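Local coordinates for diaminopimelate decarboxylase (Aquifex aeolicus, PDB 2P3E), which probably catalyses the pyridoxal 5'-phosphate-dependent decarboxylation of meso-diaminopimelate to L-lysine, the last step of lysine biosynthesis, at residues K53-A58 with Q259-L264; K237-G242 with A274-E279. All blocks are in the same frame, centred on the assembly; numbering follows the deposited sequence.

In the fold
Residues 53-58 come first in the chain, leading from helix 41-54 into strand 59-63 of the cofactor-binding barrel. Strand 238-240, helix 258-269 and strand 275-278 follow much later, as one beta-alpha-beta unit. Contact 1 closes a loop of 200 residues by bringing the end of helix 41-54 onto helix 258-269. Contact 2 closes a loop of 31 residues and pairs the two strands of the unit. The two contacts cross, because 259-264 falls between 237-242 and 274-279. They also touch: Asp57 O accepts from Lys275 NZ, and Phe55 packs on Leu278. Strand 275-278 pairs with 59-63 too, joining the last and first strands of the barrel.

Contact 1: residues K53-A58 with Q259-L264; sequences KAFPDA and QDLADL
Phe55 lays one face of its ring against Ala262. The methyl CB of Ala262 sits 4.0 Å from the centroid of the Phe55 ring and 22° off its normal, a CH-pi contact displaced toward the rim. The far end of the ring reaches the helix backbone, with Phe55 CZ 3.4 Å from Ala262 CA. Leu261 meets the same end, its CD2 lying 3.9 Å from Phe55 CZ. Phe55 has CG anti to its own carbonyl carbon, and this turn carries the ring across to helix 258-269. Leu261 also touches Tyr215 of helix 214-231. Phe55 is the first residue to leave helical geometry after helix 41-54, and it opens a type I turn ending at Ala58. The contact thus joins the exit of one helix to the outer helix of a later beta-alpha-beta unit in the TIM-barrel domain that binds pyridoxal phosphate in this decarboxylase family. Ala54 packs beside the ring, its CB 4.1 Å from Ala262 CB. Gln259 lies on the exposed side of the contact. A bend at chi2 (59°) brings its amide between Ala54 and Asp263. Gln259 OE1 lies 3.4 Å from Ala54 CA, a plain contact. Gln259 NE2 donates to Asp263 OD1 at 3.0 Å and 163°, in the plane of its own amide but well above that of the carboxylate. The same nitrogen, Gln259 NE2, donates to a water at 3.2 Å. That water donates in turn to Ala54 O, 2.7 Å away, and so bridges the two helices.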
loop_
_atom_site.group_PDB
_atom_site.type_symbol
_atom_site.label_atom_id
_atom_site.label_comp_id
_atom_site.label_asym_id
_atom_site.label_seq_id
_atom_site.Cartn_x
_atom_site.Cartn_y
_atom_site.Cartn_z
ATOM N N LYS B 53 -7.365 -33.626 2.468
ATOM C CA LYS B 53 -8.040 -34.673 3.216
ATOM C C LYS B 53 -9.562 -34.462 3.181
ATOM O O LYS B 53 -10.314 -35.406 2.922
ATOM C CB LYS B 53 -7.519 -34.719 4.654
ATOM C CG LYS B 53 -8.218 -35.711 5.548
ATOM C CD LYS B 53 -7.565 -35.772 6.931
ATOM C CE LYS B 53 -8.393 -36.604 7.911
ATOM N NZ LYS B 53 -7.597 -36.832 9.154
ATOM N N ALA B 54 -10.000 -33.225 3.409
ATOM C CA ALA B 54 -11.434 -32.881 3.342
ATOM C C ALA B 54 -12.068 -33.039 1.962
ATOM O O ALA B 54 -13.223 -33.448 1.869
ATOM C CB ALA B 54 -11.690 -31.465 3.902
ATOM N N PHE B 55 -11.319 -32.707 0.906
ATOM C CA PHE B 55 -11.768 -32.781 -0.496
ATOM C C PHE B 55 -10.752 -33.571 -1.344
ATOM O O PHE B 55 -10.039 -32.994 -2.182
ATOM C CB PHE B 55 -11.963 -31.378 -1.105
ATOM C CG PHE B 55 -13.026 -30.545 -0.433
ATOM C CD1 PHE B 55 -14.329 -30.522 -0.925
ATOM C CD2 PHE B 55 -12.727 -29.774 0.683
ATOM C CE1 PHE B 55 -15.307 -29.746 -0.304
ATOM C CE2 PHE B 55 -13.710 -28.987 1.308
ATOM C CZ PHE B 55 -14.993 -28.973 0.806
ATOM N N PRO B 56 -10.678 -34.906 -1.133
ATOM C CA PRO B 56 -9.646 -35.725 -1.784
ATOM C C PRO B 56 -9.683 -35.799 -3.308
ATOM O O PRO B 56 -8.682 -36.154 -3.919
ATOM C CB PRO B 56 -9.855 -37.118 -1.146
ATOM C CG PRO B 56 -11.299 -37.149 -0.773
ATOM C CD PRO B 56 -11.546 -35.723 -0.259
ATOM N N ASP B 57 -10.813 -35.460 -3.926
ATOM C CA ASP B 57 -10.932 -35.530 -5.378
ATOM C C ASP B 57 -10.884 -34.136 -6.022
ATOM O O ASP B 57 -10.938 -34.009 -7.250
ATOM C CB ASP B 57 -12.235 -36.263 -5.752
ATOM C CG ASP B 57 -12.340 -37.643 -5.088
ATOM O OD1 ASP B 57 -11.350 -38.401 -5.126
ATOM O OD2 ASP B 57 -13.406 -37.963 -4.518
ATOM N N ALA B 58 -10.743 -33.101 -5.191
ATOM C CA ALA B 58 -10.733 -31.708 -5.664
ATOM C C ALA B 58 -9.343 -31.186 -6.037
ATOM O O ALA B 58 -8.341 -31.600 -5.467
ATOM C CB ALA B 58 -11.354 -30.774 -4.610
ATOM N N GLN B 259 -12.838 -29.527 6.691
ATOM C CA GLN B 259 -13.778 -30.640 6.902
ATOM C C GLN B 259 -15.213 -30.189 7.192
ATOM O O GLN B 259 -16.165 -30.889 6.797
ATOM C CB GLN B 259 -13.300 -31.611 8.001
ATOM C CG GLN B 259 -14.093 -32.937 8.002
ATOM C CD GLN B 259 -13.996 -33.690 6.673
ATOM O OE1 GLN B 259 -12.898 -33.984 6.176
ATOM N NE2 GLN B 259 -15.142 -34.013 6.096
ATOM N N ASP B 260 -15.374 -29.058 7.883
ATOM C CA ASP B 260 -16.714 -28.481 8.094
ATOM C C ASP B 260 -17.401 -28.080 6.782
ATOM O O ASP B 260 -18.619 -28.258 6.635
ATOM C CB ASP B 260 -16.688 -27.275 9.046
ATOM C CG ASP B 260 -16.065 -27.603 10.380
ATOM O OD1 ASP B 260 -16.355 -28.698 10.898
ATOM O OD2 ASP B 260 -15.278 -26.776 10.905
ATOM N N LEU B 261 -16.624 -27.524 5.847
ATOM C CA LEU B 261 -17.151 -27.166 4.531
ATOM C C LEU B 261 -17.493 -28.411 3.739
ATOM O O LEU B 261 -18.539 -28.461 3.095
ATOM C CB LEU B 261 -16.167 -26.286 3.754
ATOM C CG LEU B 261 -16.649 -25.771 2.392
ATOM C CD1 LEU B 261 -17.825 -24.786 2.514
ATOM C CD2 LEU B 261 -15.476 -25.152 1.590
ATOM N N ALA B 262 -16.628 -29.428 3.805
ATOM C CA ALA B 262 -16.886 -30.677 3.097
ATOM C C ALA B 262 -18.181 -31.332 3.596
ATOM O O ALA B 262 -18.968 -31.831 2.791
ATOM C CB ALA B 262 -15.699 -31.639 3.228
ATOM N N ASP B 263 -18.389 -31.308 4.915
ATOM C CA ASP B 263 -19.608 -31.839 5.550
ATOM C C ASP B 263 -20.855 -31.082 5.100
ATOM O O ASP B 263 -21.893 -31.684 4.759
ATOM C CB ASP B 263 -19.505 -31.764 7.083
ATOM C CG ASP B 263 -18.437 -32.713 7.675
ATOM O OD1 ASP B 263 -17.955 -33.633 6.986
ATOM O OD2 ASP B 263 -18.060 -32.516 8.848
ATOM N N LEU B 264 -20.758 -29.758 5.098
ATOM C CA LEU B 264 -21.862 -28.928 4.670
ATOM C C LEU B 264 -22.262 -29.213 3.215
ATOM O O LEU B 264 -23.451 -29.167 2.886
ATOM C CB LEU B 264 -21.522 -27.446 4.834
ATOM C CG LEU B 264 -22.639 -26.442 4.487
ATOM C CD1 LEU B 264 -23.812 -26.511 5.496
ATOM C CD2 LEU B 264 -22.085 -25.023 4.366
HETATM O O HOH W 1 -14.702 -35.295 3.232
#

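Contact 2: residues K237-G242 with A274-E279; sequences KYLDIG and AKIILE
Ile277 O is held by two groups of the neighbouring strand. Ile241 N donates to Ile277 O at 2.9 Å, nearly in line with the carbonyl bond, and Asp240 CA adds a weaker CA-H...O contact. The same pattern recurs at Lys275 O, which takes Leu239 N at 2.9 Å and the CA-H of Tyr238. On one face of the sheet, Ile277 CD1 packs 3.9 Å from Tyr238 CB. On the other, Leu239 CG lies 3.7 Å from Ala274 CB. Asp240 turns its carboxylate to that of Glu279, because chi1 (-176°) sets CG opposite the backbone N. The two planes stand 84° apart, and Asp240 OD2 is 2.6 Å from Glu279 OE2. Asp240 OD1 accepts from Gly242 N at 3.2 Å, an Asx turn. Putting an alanine at Asp240 would probably leave Gly242 N without this acceptor and open a gap beside the Glu279 carboxylate. Glu279 OE1 also accepts from His202 NE2. Glu279 N reaches Gly242 O at 3.0 Å, continuing the pairing past the strands. Parallel neighbours joined through helix 258-269 form a beta-alpha-beta unit of the barrel, and by similarity Glu279 belongs to the pyridoxal phosphate site at its strand ends.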
loop_
_atom_site.group_PDB
_atom_site.type_symbol
_atom_site.label_atom_id
_atom_site.label_comp_id
_atom_site.label_asym_id
_atom_site.label_seq_id
_atom_site.Cartn_x
_atom_site.Cartn_y
_atom_site.Cartn_z
ATOM N N LYS B 237 -17.031 -29.500 -17.087
ATOM C CA LYS B 237 -16.040 -30.380 -16.476
ATOM C C LYS B 237 -15.644 -29.940 -15.062
ATOM O O LYS B 237 -15.294 -30.786 -14.236
ATOM C CB LYS B 237 -14.790 -30.455 -17.359
ATOM C CG LYS B 237 -15.029 -30.991 -18.759
ATOM C CD LYS B 237 -13.765 -30.783 -19.612
ATOM C CE LYS B 237 -13.967 -31.232 -21.065
ATOM N NZ LYS B 237 -14.242 -32.694 -21.165
ATOM N N TYR B 238 -15.715 -28.625 -14.792
ATOM C CA TYR B 238 -15.228 -28.039 -13.519
ATOM C C TYR B 238 -16.243 -27.131 -12.827
ATOM O O TYR B 238 -16.911 -26.325 -13.462
ATOM C CB TYR B 238 -13.921 -27.247 -13.717
ATOM C CG TYR B 238 -12.897 -28.030 -14.494
ATOM C CD1 TYR B 238 -12.148 -29.048 -13.885
ATOM C CD2 TYR B 238 -12.693 -27.774 -15.836
ATOM C CE1 TYR B 238 -11.213 -29.798 -14.617
ATOM C CE2 TYR B 238 -11.763 -28.503 -16.572
ATOM C CZ TYR B 238 -11.047 -29.519 -15.959
ATOM O OH TYR B 238 -10.142 -30.233 -16.722
ATOM N N LEU B 239 -16.335 -27.286 -11.519
ATOM C CA LEU B 239 -17.095 -26.381 -10.676
ATOM C C LEU B 239 -16.123 -25.809 -9.669
ATOM O O LEU B 239 -15.693 -26.491 -8.736
ATOM C CB LEU B 239 -18.231 -27.102 -9.960
ATOM C CG LEU B 239 -19.328 -27.698 -10.850
ATOM C CD1 LEU B 239 -20.391 -28.361 -9.972
ATOM C CD2 LEU B 239 -19.949 -26.648 -11.785
ATOM N N ASP B 240 -15.756 -24.557 -9.902
ATOM C CA ASP B 240 -14.816 -23.843 -9.060
ATOM C C ASP B 240 -15.636 -23.020 -8.051
ATOM O O ASP B 240 -16.239 -22.010 -8.409
ATOM C CB ASP B 240 -13.922 -22.954 -9.953
ATOM C CG ASP B 240 -12.830 -22.236 -9.181
ATOM O OD1 ASP B 240 -12.953 -22.066 -7.949
ATOM O OD2 ASP B 240 -11.849 -21.821 -9.834
ATOM N N ILE B 241 -15.642 -23.458 -6.793
ATOM C CA ILE B 241 -16.520 -22.859 -5.801
ATOM C C ILE B 241 -15.811 -21.811 -4.935
ATOM O O ILE B 241 -16.357 -21.341 -3.945
ATOM C CB ILE B 241 -17.274 -23.926 -4.974
ATOM C CG1 ILE B 241 -16.298 -24.862 -4.253
ATOM C CG2 ILE B 241 -18.167 -24.755 -5.898
ATOM C CD1 ILE B 241 -16.970 -25.756 -3.184
ATOM N N GLY B 242 -14.597 -21.446 -5.327
ATOM C CA GLY B 242 -13.933 -20.279 -4.752
ATOM C C GLY B 242 -13.210 -20.536 -3.452
ATOM O O GLY B 242 -13.009 -21.697 -3.034
ATOM N N ALA B 274 -18.853 -33.183 -12.121
ATOM C CA ALA B 274 -17.746 -32.253 -12.339
ATOM C C ALA B 274 -16.640 -32.360 -11.286
ATOM O O ALA B 274 -16.895 -32.738 -10.141
ATOM C CB ALA B 274 -18.272 -30.831 -12.425
ATOM N N LYS B 275 -15.404 -32.061 -11.689
ATOM C CA LYS B 275 -14.300 -31.936 -10.734
ATOM C C LYS B 275 -14.438 -30.598 -10.021
ATOM O O LYS B 275 -14.667 -29.565 -10.668
ATOM C CB LYS B 275 -12.942 -32.031 -11.434
ATOM C CG LYS B 275 -11.724 -32.073 -10.468
ATOM C CD LYS B 275 -10.524 -32.686 -11.145
ATOM C CE LYS B 275 -9.284 -32.629 -10.268
ATOM N NZ LYS B 275 -9.253 -33.789 -9.313
ATOM N N ILE B 276 -14.294 -30.633 -8.696
ATOM C CA ILE B 276 -14.484 -29.461 -7.852
ATOM C C ILE B 276 -13.131 -28.762 -7.722
ATOM O O ILE B 276 -12.096 -29.418 -7.633
ATOM C CB ILE B 276 -15.044 -29.844 -6.461
ATOM C CG1 ILE B 276 -16.325 -30.713 -6.587
ATOM C CG2 ILE B 276 -15.267 -28.577 -5.573
ATOM C CD1 ILE B 276 -17.435 -30.121 -7.493
ATOM N N ILE B 277 -13.152 -27.435 -7.772
ATOM C CA ILE B 277 -11.953 -26.626 -7.564
ATOM C C ILE B 277 -12.235 -25.694 -6.386
ATOM O O ILE B 277 -13.304 -25.091 -6.318
ATOM C CB ILE B 277 -11.579 -25.806 -8.819
ATOM C CG1 ILE B 277 -11.387 -26.730 -10.038
ATOM C CG2 ILE B 277 -10.279 -24.968 -8.563
ATOM C CD1 ILE B 277 -11.059 -25.996 -11.358
ATOM N N LEU B 278 -11.292 -25.628 -5.445
ATOM C CA LEU B 278 -11.337 -24.666 -4.339
ATOM C C LEU B 278 -10.145 -23.725 -4.461
ATOM O O LEU B 278 -9.091 -24.130 -4.957
ATOM C CB LEU B 278 -11.276 -25.366 -2.974
ATOM C CG LEU B 278 -12.377 -26.348 -2.548
ATOM C CD1 LEU B 278 -12.159 -26.726 -1.090
ATOM C CD2 LEU B 278 -13.679 -25.686 -2.655
ATOM N N GLU B 279 -10.304 -22.492 -3.980
ATOM C CA GLU B 279 -9.268 -21.456 -4.107
ATOM C C GLU B 279 -8.835 -20.803 -2.774
ATOM O O GLU B 279 -8.883 -19.579 -2.650
ATOM C CB GLU B 279 -9.747 -20.370 -5.072
ATOM C CG GLU B 279 -10.202 -20.914 -6.427
ATOM C CD GLU B 279 -10.831 -19.854 -7.307
ATOM O OE1 GLU B 279 -11.542 -18.961 -6.784
ATOM O OE2 GLU B 279 -10.632 -19.934 -8.531
#